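Local atomic coordinates of putative peptidyl-arginine deiminase family protein (Campylobacter jejuni subsp. jejuni serotype O:2, PDB entry 6B2W), a protein that probably hydrolyses agmatine to N-carbamoylputrescine as an agmatine deiminase (iminohydrolase), a step towards putrescine in polyamine biosynthesis. Residues I143-S148 / S161-N166; E167-H172 / D202-H207; W87-G92 / S323-R328. The protein carries 1 engineered substitution. All coordinates share one frame; numbering follows the deposited sequence.

Interaction 1: I143-S148 / S161-N166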
loop_
_atom_site.group_PDB
_atom_site.type_symbol
_atom_site.label_atom_id
_atom_site.label_comp_id
_atom_site.label_asym_id
_atom_site.label_seq_id
_atom_site.Cartn_x
_atom_site.Cartn_y
_atom_site.Cartn_z
ATOM N N ILE A 143 11.368 -8.734 8.687
ATOM C CA ILE A 143 10.091 -9.005 8.024
ATOM C C ILE A 143 9.203 -7.763 8.088
ATOM O O ILE A 143 8.858 -7.295 9.177
ATOM C CB ILE A 143 9.348 -10.203 8.664
ATOM C CG1 ILE A 143 10.182 -11.486 8.528
ATOM C CG2 ILE A 143 7.979 -10.403 8.016
ATOM C CD1 ILE A 143 9.682 -12.656 9.355
ATOM N N LEU A 144 8.838 -7.236 6.921
ATOM C CA LEU A 144 7.975 -6.063 6.844
ATOM C C LEU A 144 7.249 -5.990 5.508
ATOM O O LEU A 144 7.835 -6.278 4.462
ATOM C CB LEU A 144 8.797 -4.790 7.031
ATOM C CG LEU A 144 8.003 -3.484 7.138
ATOM C CD1 LEU A 144 7.390 -3.353 8.522
ATOM C CD2 LEU A 144 8.893 -2.291 6.834
ATOM N N GLU A 145 5.976 -5.600 5.558
ATOM C CA GLU A 145 5.200 -5.289 4.357
ATOM C C GLU A 145 4.993 -3.782 4.261
ATOM O O GLU A 145 4.713 -3.126 5.264
ATOM C CB GLU A 145 3.835 -5.981 4.383
ATOM C CG GLU A 145 3.879 -7.492 4.558
ATOM C CD GLU A 145 3.824 -7.919 6.012
ATOM O OE1 GLU A 145 2.984 -7.379 6.762
ATOM O OE2 GLU A 145 4.615 -8.804 6.409
ATOM N N GLY A 146 5.124 -3.239 3.052
ATOM C CA GLY A 146 4.901 -1.814 2.808
ATOM C C GLY A 146 3.495 -1.331 3.127
ATOM O O GLY A 146 3.299 -0.173 3.499
ATOM N N GLY A 147 2.513 -2.216 2.983
ATOM C CA GLY A 147 1.133 -1.896 3.329
ATOM C C GLY A 147 0.873 -1.692 4.814
ATOM O O GLY A 147 -0.151 -1.124 5.187
ATOM N N SER A 148 1.785 -2.154 5.667
ATOM C CA SER A 148 1.604 -2.044 7.118
ATOM C C SER A 148 2.066 -0.704 7.700
ATOM O O SER A 148 1.841 -0.448 8.880
ATOM C CB SER A 148 2.315 -3.198 7.837
ATOM O OG SER A 148 3.723 -3.093 7.724
ATOM N N SER A 161 -0.734 -1.934 15.729
ATOM C CA SER A 161 -0.081 -2.825 16.691
ATOM C C SER A 161 -0.361 -4.300 16.410
ATOM O O SER A 161 0.539 -5.134 16.524
ATOM C CB SER A 161 -0.513 -2.489 18.118
ATOM O OG SER A 161 -0.088 -1.184 18.478
ATOM N N HIS A 162 -1.600 -4.614 16.040
ATOM C CA HIS A 162 -2.003 -6.004 15.809
ATOM C C HIS A 162 -1.168 -6.688 14.723
ATOM O O HIS A 162 -0.905 -7.889 14.811
ATOM C CB HIS A 162 -3.493 -6.089 15.455
ATOM C CG HIS A 162 -4.045 -7.481 15.512
ATOM N ND1 HIS A 162 -4.031 -8.334 14.428
ATOM C CD2 HIS A 162 -4.625 -8.169 16.523
ATOM C CE1 HIS A 162 -4.582 -9.486 14.769
ATOM N NE2 HIS A 162 -4.950 -9.412 16.035
ATOM N N CYS A 163 -0.753 -5.922 13.713
ATOM C CA CYS A 163 0.044 -6.449 12.598
ATOM C C CYS A 163 1.518 -6.651 12.959
ATOM O O CYS A 163 2.034 -7.767 12.883
ATOM C CB CYS A 163 -0.052 -5.517 11.385
ATOM S SG CYS A 163 0.785 -6.146 9.914
ATOM N N LEU A 164 2.190 -5.569 13.339
ATOM C CA LEU A 164 3.637 -5.606 13.573
ATOM C C LEU A 164 4.042 -6.376 14.831
ATOM O O LEU A 164 5.133 -6.941 14.876
ATOM C CB LEU A 164 4.210 -4.186 13.636
ATOM C CG LEU A 164 4.119 -3.327 12.371
ATOM C CD1 LEU A 164 4.947 -2.065 12.546
ATOM C CD2 LEU A 164 4.577 -4.078 11.130
ATOM N N LEU A 165 3.176 -6.399 15.844
ATOM C CA LEU A 165 3.454 -7.151 17.073
ATOM C C LEU A 165 2.856 -8.563 17.056
ATOM O O LEU A 165 2.780 -9.218 18.098
ATOM C CB LEU A 165 2.946 -6.385 18.298
ATOM C CG LEU A 165 3.356 -4.914 18.413
ATOM C CD1 LEU A 165 3.006 -4.388 19.796
ATOM C CD2 LEU A 165 4.839 -4.703 18.130
ATOM N N ASN A 166 2.454 -9.034 15.877
ATOM C CA ASN A 166 1.889 -10.372 15.737
ATOM C C ASN A 166 2.990 -11.426 15.814
ATOM O O ASN A 166 4.089 -11.227 15.293
ATOM C CB ASN A 166 1.128 -10.489 14.412
ATOM C CG ASN A 166 0.064 -11.572 14.440
ATOM O OD1 ASN A 166 0.375 -12.756 14.554
ATOM N ND2 ASN A 166 -1.200 -11.170 14.330
#

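Interaction 2: E167-H172 / D202-H207. With AG2 (agmatine), chain C.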
loop_
_atom_site.group_PDB
_atom_site.type_symbol
_atom_site.label_atom_id
_atom_site.label_comp_id
_atom_site.label_asym_id
_atom_site.label_seq_id
_atom_site.Cartn_x
_atom_site.Cartn_y
_atom_site.Cartn_z
ATOM N N GLU A 167 2.688 -12.546 16.464
ATOM C CA GLU A 167 3.667 -13.619 16.653
ATOM C C GLU A 167 4.127 -14.247 15.330
ATOM O O GLU A 167 5.205 -14.838 15.269
ATOM C CB GLU A 167 3.115 -14.698 17.595
ATOM C CG GLU A 167 1.998 -15.553 17.007
ATOM C CD GLU A 167 1.266 -16.381 18.053
ATOM O OE1 GLU A 167 0.987 -15.858 19.156
ATOM O OE2 GLU A 167 0.957 -17.559 17.767
ATOM N N ASN A 168 3.314 -14.114 14.281
ATOM C CA ASN A 168 3.677 -14.620 12.951
ATOM C C ASN A 168 4.636 -13.716 12.150
ATOM O O ASN A 168 5.055 -14.087 11.052
ATOM C CB ASN A 168 2.412 -14.930 12.127
ATOM C CG ASN A 168 1.637 -13.683 11.719
ATOM O OD1 ASN A 168 2.016 -12.561 12.049
ATOM N ND2 ASN A 168 0.539 -13.881 10.998
ATOM N N ARG A 169 4.976 -12.543 12.696
ATOM C CA ARG A 169 5.911 -11.610 12.048
ATOM C C ARG A 169 7.316 -11.688 12.669
ATOM O O ARG A 169 8.039 -12.655 12.432
ATOM C CB ARG A 169 5.366 -10.174 12.104
ATOM C CG ARG A 169 4.071 -9.940 11.350
ATOM C CD ARG A 169 4.136 -10.444 9.919
ATOM N NE ARG A 169 3.232 -9.693 9.054
ATOM C CZ ARG A 169 1.905 -9.803 9.054
ATOM N NH1 ARG A 169 1.283 -10.642 9.875
ATOM N NH2 ARG A 169 1.188 -9.061 8.218
ATOM N N ASN A 170 7.701 -10.673 13.447
ATOM C CA ASN A 170 9.008 -10.619 14.094
ATOM C C ASN A 170 8.835 -10.860 15.586
ATOM O O ASN A 170 9.121 -9.993 16.413
ATOM C CB ASN A 170 9.676 -9.267 13.835
ATOM C CG ASN A 170 9.998 -9.047 12.367
ATOM O OD1 ASN A 170 10.747 -9.819 11.764
ATOM N ND2 ASN A 170 9.440 -7.990 11.783
ATOM N N SER A 171 8.354 -12.059 15.906
ATOM C CA SER A 171 8.071 -12.472 17.283
ATOM C C SER A 171 9.264 -12.330 18.224
ATOM O O SER A 171 9.089 -12.047 19.411
ATOM C CB SER A 171 7.609 -13.929 17.295
ATOM O OG SER A 171 8.465 -14.731 16.496
ATOM N N HIS A 172 10.467 -12.528 17.691
ATOM C CA HIS A 172 11.694 -12.503 18.493
ATOM C C HIS A 172 12.089 -11.129 19.058
ATOM O O HIS A 172 13.063 -11.037 19.804
ATOM C CB HIS A 172 12.868 -13.115 17.709
ATOM C CG HIS A 172 13.308 -12.305 16.527
ATOM N ND1 HIS A 172 12.757 -12.457 15.271
ATOM C CD2 HIS A 172 14.261 -11.351 16.406
ATOM C CE1 HIS A 172 13.344 -11.623 14.431
ATOM N NE2 HIS A 172 14.263 -10.944 15.094
ATOM N N ASP A 202 -9.988 -8.779 5.590
ATOM C CA ASP A 202 -8.551 -8.536 5.616
ATOM C C ASP A 202 -7.845 -9.712 6.289
ATOM O O ASP A 202 -8.080 -9.999 7.465
ATOM C CB ASP A 202 -8.257 -7.232 6.368
ATOM C CG ASP A 202 -6.832 -6.758 6.200
ATOM O OD1 ASP A 202 -6.306 -6.781 5.064
ATOM O OD2 ASP A 202 -6.243 -6.334 7.212
ATOM N N ASP A 203 -6.984 -10.387 5.534
ATOM C CA ASP A 203 -6.252 -11.555 6.031
ATOM C C ASP A 203 -4.782 -11.230 6.310
ATOM O O ASP A 203 -3.932 -12.124 6.344
ATOM C CB ASP A 203 -6.357 -12.705 5.025
ATOM C CG ASP A 203 -5.782 -12.352 3.663
ATOM O OD1 ASP A 203 -4.780 -11.613 3.587
ATOM O OD2 ASP A 203 -6.343 -12.824 2.661
ATOM N N THR A 204 -4.494 -9.951 6.519
ATOM C CA THR A 204 -3.123 -9.472 6.643
ATOM C C THR A 204 -2.801 -9.055 8.081
ATOM O O THR A 204 -1.712 -8.551 8.355
ATOM C CB THR A 204 -2.894 -8.284 5.683
ATOM O OG1 THR A 204 -1.497 -8.119 5.420
ATOM C CG2 THR A 204 -3.442 -7.014 6.265
ATOM N N ASP A 205 -3.758 -9.267 8.986
ATOM C CA ASP A 205 -3.624 -8.916 10.402
ATOM C C ASP A 205 -3.668 -7.404 10.657
ATOM O O ASP A 205 -2.911 -6.891 11.477
ATOM C CB ASP A 205 -2.358 -9.542 11.014
ATOM C CG ASP A 205 -2.279 -11.041 10.776
ATOM O OD1 ASP A 205 -3.161 -11.768 11.287
ATOM O OD2 ASP A 205 -1.343 -11.494 10.075
ATOM N N HIS A 206 -4.562 -6.710 9.948
ATOM C CA HIS A 206 -4.958 -5.320 10.254
ATOM C C HIS A 206 -4.008 -4.251 9.697
ATOM O O HIS A 206 -3.675 -3.288 10.392
ATOM C CB HIS A 206 -5.123 -5.102 11.768
ATOM C CG HIS A 206 -6.125 -6.004 12.421
ATOM N ND1 HIS A 206 -6.681 -7.104 11.801
ATOM C CD2 HIS A 206 -6.653 -5.971 13.668
ATOM C CE1 HIS A 206 -7.517 -7.699 12.632
ATOM N NE2 HIS A 206 -7.516 -7.032 13.773
ATOM N N HIS A 207 -3.602 -4.409 8.442
ATOM C CA HIS A 207 -2.719 -3.443 7.775
ATOM C C HIS A 207 -3.238 -2.024 7.868
ATOM O O HIS A 207 -4.420 -1.774 7.639
ATOM C CB HIS A 207 -2.581 -3.770 6.294
ATOM C CG HIS A 207 -1.382 -4.593 5.960
ATOM N ND1 HIS A 207 -0.914 -4.713 4.671
ATOM C CD2 HIS A 207 -0.546 -5.321 6.736
ATOM C CE1 HIS A 207 0.150 -5.493 4.664
ATOM N NE2 HIS A 207 0.399 -5.873 5.904
HETATM N N AG2 C . -4.029 -13.488 -0.724
HETATM C CA AG2 C . -4.381 -12.679 0.447
HETATM C CB AG2 C . -3.528 -11.410 0.517
HETATM C CG AG2 C . -4.399 -10.181 0.802
HETATM C CD AG2 C . -3.645 -8.910 0.421
HETATM N NE AG2 C . -3.379 -8.082 1.606
HETATM C CZ AG2 C . -2.763 -6.895 1.561
HETATM N NH1 AG2 C . -2.559 -6.201 2.675
HETATM N NH2 AG2 C . -2.322 -6.392 0.408
#

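Interaction 3: W87-G92 / S323-R328. Engineered in segment 323-328: S323 (natural residue Cys). With AG2 (agmatine), chain C.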
loop_
_atom_site.group_PDB
_atom_site.type_symbol
_atom_site.label_atom_id
_atom_site.label_comp_id
_atom_site.label_asym_id
_atom_site.label_seq_id
_atom_site.Cartn_x
_atom_site.Cartn_y
_atom_site.Cartn_z
ATOM N N TRP A 87 0.403 -8.827 -4.954
ATOM C CA TRP A 87 0.338 -7.776 -3.937
ATOM C C TRP A 87 1.716 -7.160 -3.694
ATOM O O TRP A 87 2.335 -7.368 -2.651
ATOM C CB TRP A 87 -0.258 -8.333 -2.644
ATOM C CG TRP A 87 -1.569 -9.029 -2.861
ATOM C CD1 TRP A 87 -1.806 -10.375 -2.796
ATOM C CD2 TRP A 87 -2.817 -8.420 -3.204
ATOM N NE1 TRP A 87 -3.127 -10.635 -3.064
ATOM C CE2 TRP A 87 -3.769 -9.452 -3.320
ATOM C CE3 TRP A 87 -3.224 -7.101 -3.421
ATOM C CZ2 TRP A 87 -5.101 -9.205 -3.640
ATOM C CZ3 TRP A 87 -4.553 -6.858 -3.744
ATOM C CH2 TRP A 87 -5.473 -7.905 -3.850
ATOM N N ILE A 88 2.174 -6.389 -4.677
ATOM C CA ILE A 88 3.518 -5.796 -4.670
ATOM C C ILE A 88 3.717 -4.698 -3.610
ATOM O O ILE A 88 4.850 -4.396 -3.235
ATOM C CB ILE A 88 3.889 -5.262 -6.076
ATOM C CG1 ILE A 88 5.388 -4.964 -6.168
ATOM C CG2 ILE A 88 3.070 -4.027 -6.436
ATOM C CD1 ILE A 88 5.891 -4.841 -7.592
ATOM N N ARG A 89 2.629 -4.110 -3.126
ATOM C CA ARG A 89 2.706 -3.174 -2.006
ATOM C C ARG A 89 3.458 -3.776 -0.819
ATOM O O ARG A 89 4.160 -3.069 -0.103
ATOM C CB ARG A 89 1.297 -2.765 -1.561
ATOM C CG ARG A 89 1.227 -1.833 -0.355
ATOM C CD ARG A 89 1.983 -0.531 -0.568
ATOM N NE ARG A 89 1.477 0.223 -1.714
ATOM C CZ ARG A 89 1.948 1.402 -2.110
ATOM N NH1 ARG A 89 2.942 1.994 -1.456
ATOM N NH2 ARG A 89 1.413 1.996 -3.167
ATOM N N ASP A 90 3.306 -5.083 -0.623
ATOM C CA ASP A 90 3.822 -5.765 0.557
ATOM C C ASP A 90 5.200 -6.405 0.368
ATOM O O ASP A 90 5.927 -6.586 1.342
ATOM C CB ASP A 90 2.801 -6.808 1.017
ATOM C CG ASP A 90 1.468 -6.182 1.405
ATOM O OD1 ASP A 90 1.436 -4.963 1.682
ATOM O OD2 ASP A 90 0.450 -6.901 1.436
ATOM N N PHE A 91 5.564 -6.749 -0.866
ATOM C CA PHE A 91 6.905 -7.294 -1.135
ATOM C C PHE A 91 7.821 -6.376 -1.950
ATOM O O PHE A 91 9.020 -6.633 -2.045
ATOM C CB PHE A 91 6.830 -8.696 -1.767
ATOM C CG PHE A 91 6.246 -8.731 -3.155
ATOM C CD1 PHE A 91 7.022 -8.419 -4.263
ATOM C CD2 PHE A 91 4.930 -9.128 -3.357
ATOM C CE1 PHE A 91 6.489 -8.471 -5.542
ATOM C CE2 PHE A 91 4.393 -9.186 -4.633
ATOM C CZ PHE A 91 5.174 -8.856 -5.727
ATOM N N GLY A 92 7.269 -5.308 -2.521
ATOM C CA GLY A 92 8.049 -4.384 -3.339
ATOM C C GLY A 92 9.025 -3.559 -2.517
ATOM O O GLY A 92 8.774 -3.275 -1.344
ATOM N N SER A 323 -2.788 -1.871 -2.153
ATOM C CA SER A 323 -2.202 -3.204 -2.024
ATOM C C SER A 323 -1.583 -3.754 -3.320
ATOM O O SER A 323 -0.606 -4.498 -3.283
ATOM C CB SER A 323 -3.289 -4.174 -1.571
ATOM O OG SER A 323 -3.882 -3.757 -0.349
ATOM N N SER A 324 -2.172 -3.402 -4.459
ATOM C CA SER A 324 -1.760 -3.945 -5.751
ATOM C C SER A 324 -0.729 -3.096 -6.492
ATOM O O SER A 324 -0.534 -3.284 -7.688
ATOM C CB SER A 324 -2.989 -4.128 -6.641
ATOM O OG SER A 324 -3.967 -4.911 -5.985
ATOM N N CYS A 325 -0.065 -2.169 -5.806
ATOM C CA CYS A 325 0.954 -1.354 -6.460
ATOM C C CYS A 325 2.039 -0.865 -5.503
ATOM O O CYS A 325 1.892 -0.943 -4.283
ATOM C CB CYS A 325 0.301 -0.168 -7.175
ATOM S SG CYS A 325 -0.577 0.981 -6.091
ATOM N N GLN A 326 3.136 -0.381 -6.083
ATOM C CA GLN A 326 4.257 0.172 -5.322
ATOM C C GLN A 326 4.842 1.377 -6.044
ATOM O O GLN A 326 5.025 1.351 -7.261
ATOM C CB GLN A 326 5.344 -0.889 -5.104
ATOM C CG GLN A 326 6.560 -0.423 -4.302
ATOM C CD GLN A 326 6.198 0.173 -2.947
ATOM O OE1 GLN A 326 5.709 1.303 -2.864
ATOM N NE2 GLN A 326 6.443 -0.582 -1.877
ATOM N N ASN A 327 5.143 2.423 -5.279
ATOM C CA ASN A 327 5.640 3.676 -5.829
ATOM C C ASN A 327 7.170 3.684 -5.877
ATOM O O ASN A 327 7.832 3.227 -4.941
ATOM C CB ASN A 327 5.124 4.866 -5.006
ATOM C CG ASN A 327 3.618 4.809 -4.767
ATOM O OD1 ASN A 327 3.151 4.144 -3.846
ATOM N ND2 ASN A 327 2.856 5.508 -5.595
ATOM N N ARG A 328 7.719 4.185 -6.984
ATOM C CA ARG A 328 9.163 4.383 -7.133
ATOM C C ARG A 328 9.412 5.850 -7.447
ATOM O O ARG A 328 9.059 6.333 -8.521
ATOM C CB ARG A 328 9.726 3.499 -8.245
ATOM C CG ARG A 328 11.202 3.741 -8.527
ATOM C CD ARG A 328 11.765 2.706 -9.483
ATOM N NE ARG A 328 13.090 3.091 -9.966
ATOM C CZ ARG A 328 14.235 2.884 -9.316
ATOM N NH1 ARG A 328 14.253 2.286 -8.128
ATOM N NH2 ARG A 328 15.377 3.283 -9.859
HETATM N N AG2 C . -4.029 -13.488 -0.724
HETATM C CA AG2 C . -4.381 -12.679 0.447
HETATM C CB AG2 C . -3.528 -11.410 0.517
HETATM C CG AG2 C . -4.399 -10.181 0.802
HETATM C CD AG2 C . -3.645 -8.910 0.421
HETATM N NE AG2 C . -3.379 -8.082 1.606
HETATM C CZ AG2 C . -2.763 -6.895 1.561
HETATM N NH1 AG2 C . -2.559 -6.201 2.675
HETATM N NH2 AG2 C . -2.322 -6.392 0.408
HETATM O O HOH W 1 -1.320 -3.858 1.278
#

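Interaction 1: I143-S148 / S161-N166
L164 lays its CD2 methyl against L144, with CD2 3.9 Å from L144 CD1 as the two leucines slant across one another. The same methyl also meets the loop's one hydroxyl, L164 CD2 lying 3.6 Å from S148 OG. Two neighbouring side chains of helix 161-164, C163 and L164, thus face the loop side by side. C163 SG packs 3.9 Å from S148 CB and passes 4.0 Å from E145 OE1. With SG anti to the backbone N (chi1 -175°), C163 sends its sulphur towards the loop.

The loop keeps its own shape. S148 OG donates to E145 O at 2.7 Å, in the carbonyl plane, and S148 N reaches the same oxygen at 3.1 Å. E145 O is therefore held twice, which closes the short 3-10 turn through the two glycines. OG is brought back over this turn by its torsion between the backbone N and the carbonyl carbon (chi1 68°).

E145, its chain bent at chi2, finds its polar partners outside both segments: OE1 forms a salt bridge with R169 and a hydrogen bond with H207, one of the agmatine-pocket residues. L164 also touches W193 of strand 190-194 and L182 of helix 175-186. No hydrogen bond joins the two segments; they meet by van der Waals packing of methyl and sulphur against the loop, while S148 OG is satisfied inside its own turn and the E145 carboxylate by R169 and H207.

Interaction 2: E167-H172 / D202-H207
A single carboxylate oxygen, D205 OD2, receives two donors from adjacent residues, both from the same face of its plane. R169 NH1 makes the salt bridge at 2.8 Å to D205 OD2, on the anti side but tilted out of the plane. N168 ND2 comes from above that plane and adds a nearly straight bond of 3.2 Å to D205 OD2 (176° at the hydrogen), with its amide turned 67° from the carboxylate. N168 OD1 ties back to its neighbour, taking R169 NH1 at 3.0 Å in the guanidinium plane. The amide therefore bridges both charged partners.

R169 NH2 is shared between T204 O, at 2.9 Å, and the E145 carboxylate, so the guanidinium is held from several sides. K115 gives D205 OD2 another cationic partner. These bonds meet a loop in which D205 and H206 have positive phi and D203, T204 and H207 line the agmatine pocket; H207 ND1 is 3.0 Å from the ligand's NH1, while its NE2 is hydrogen-bonded to E145.

The first segment links helix 161-164 to helix 175-186, and the second runs between strands 190-194 and 212-216. W112 of helix 111-114 touches R169 and T204, while C163 of helix 161-164 packs against R169 and H207.

Interaction 3: W87-G92 / S323-R328
W87 and S323 meet beside the bound agmatine, with S323 CB 3.5 Å from W87 CE3. The indole lies under the ligand's chain, agmatine CD sitting 3.7 Å above the centre of one ring face. S323 is engineered, replacing the natural cysteine; its OG is 3.2 Å from agmatine NH2. D90 comes to the same guanidinium, with OD2 3.0 Å from NH2, and W112 NE1 bonds that OD2 and positions it. A water donates to D90 OD1 and lies within bonding distance of S323 OG and of NH1 and NH2 of the agmatine guanidinium, bridging the two segments through the pocket.

R89 stands behind this shell. Its backbone N donates to S323 O at 3.3 Å, from above the carbonyl plane. CG is anti to the backbone N (chi1 177°), and bends at chi2 and chi3 fold the chain along the second segment, with C325 O and Q326 CA over one face of the guanidinium. At its edge R89 NH2 bonds N327 OD1 at 2.8 Å (154° at the hydrogen), while NE turns to the H322 carbonyl; E15 is a long, weak ion pair. N327 is placed in turn by Q19 on its ND2, and Q326 OE1 folds back to accept N327 N at 2.7 Å. Beside the arginine, the CG2 methyl of I88 presses on C325 CA at 3.4 Å.

Strand 326-329 pairs with strand 19-25, which ties the segment of S323 to the sheet. The place of residue 323 beside the substrate guanidinium is consistent with the nucleophilic cysteine of guanidine-modifying enzymes of this superfamily.

How the interactions relate
Along the chain, interaction 1 closes before interaction 2 opens, and both are nested within the long loop closed by interaction 3. The centres of interactions 1 and 2 are about 5 Å apart, and helix 161-164 with the loop after it serves both. Interaction 3 lies about 14 Å from interaction 1 and about 17 Å from interaction 2, close to the centre of the chain. The three still touch: G147 N reaches D90 OD1, I143 O reaches N170 ND2, and H207 CE1 packs on D90 OD1. Interactions 2 and 3 bring pocket residues to the same agmatine, with the 143-148 loop behind them as second shell.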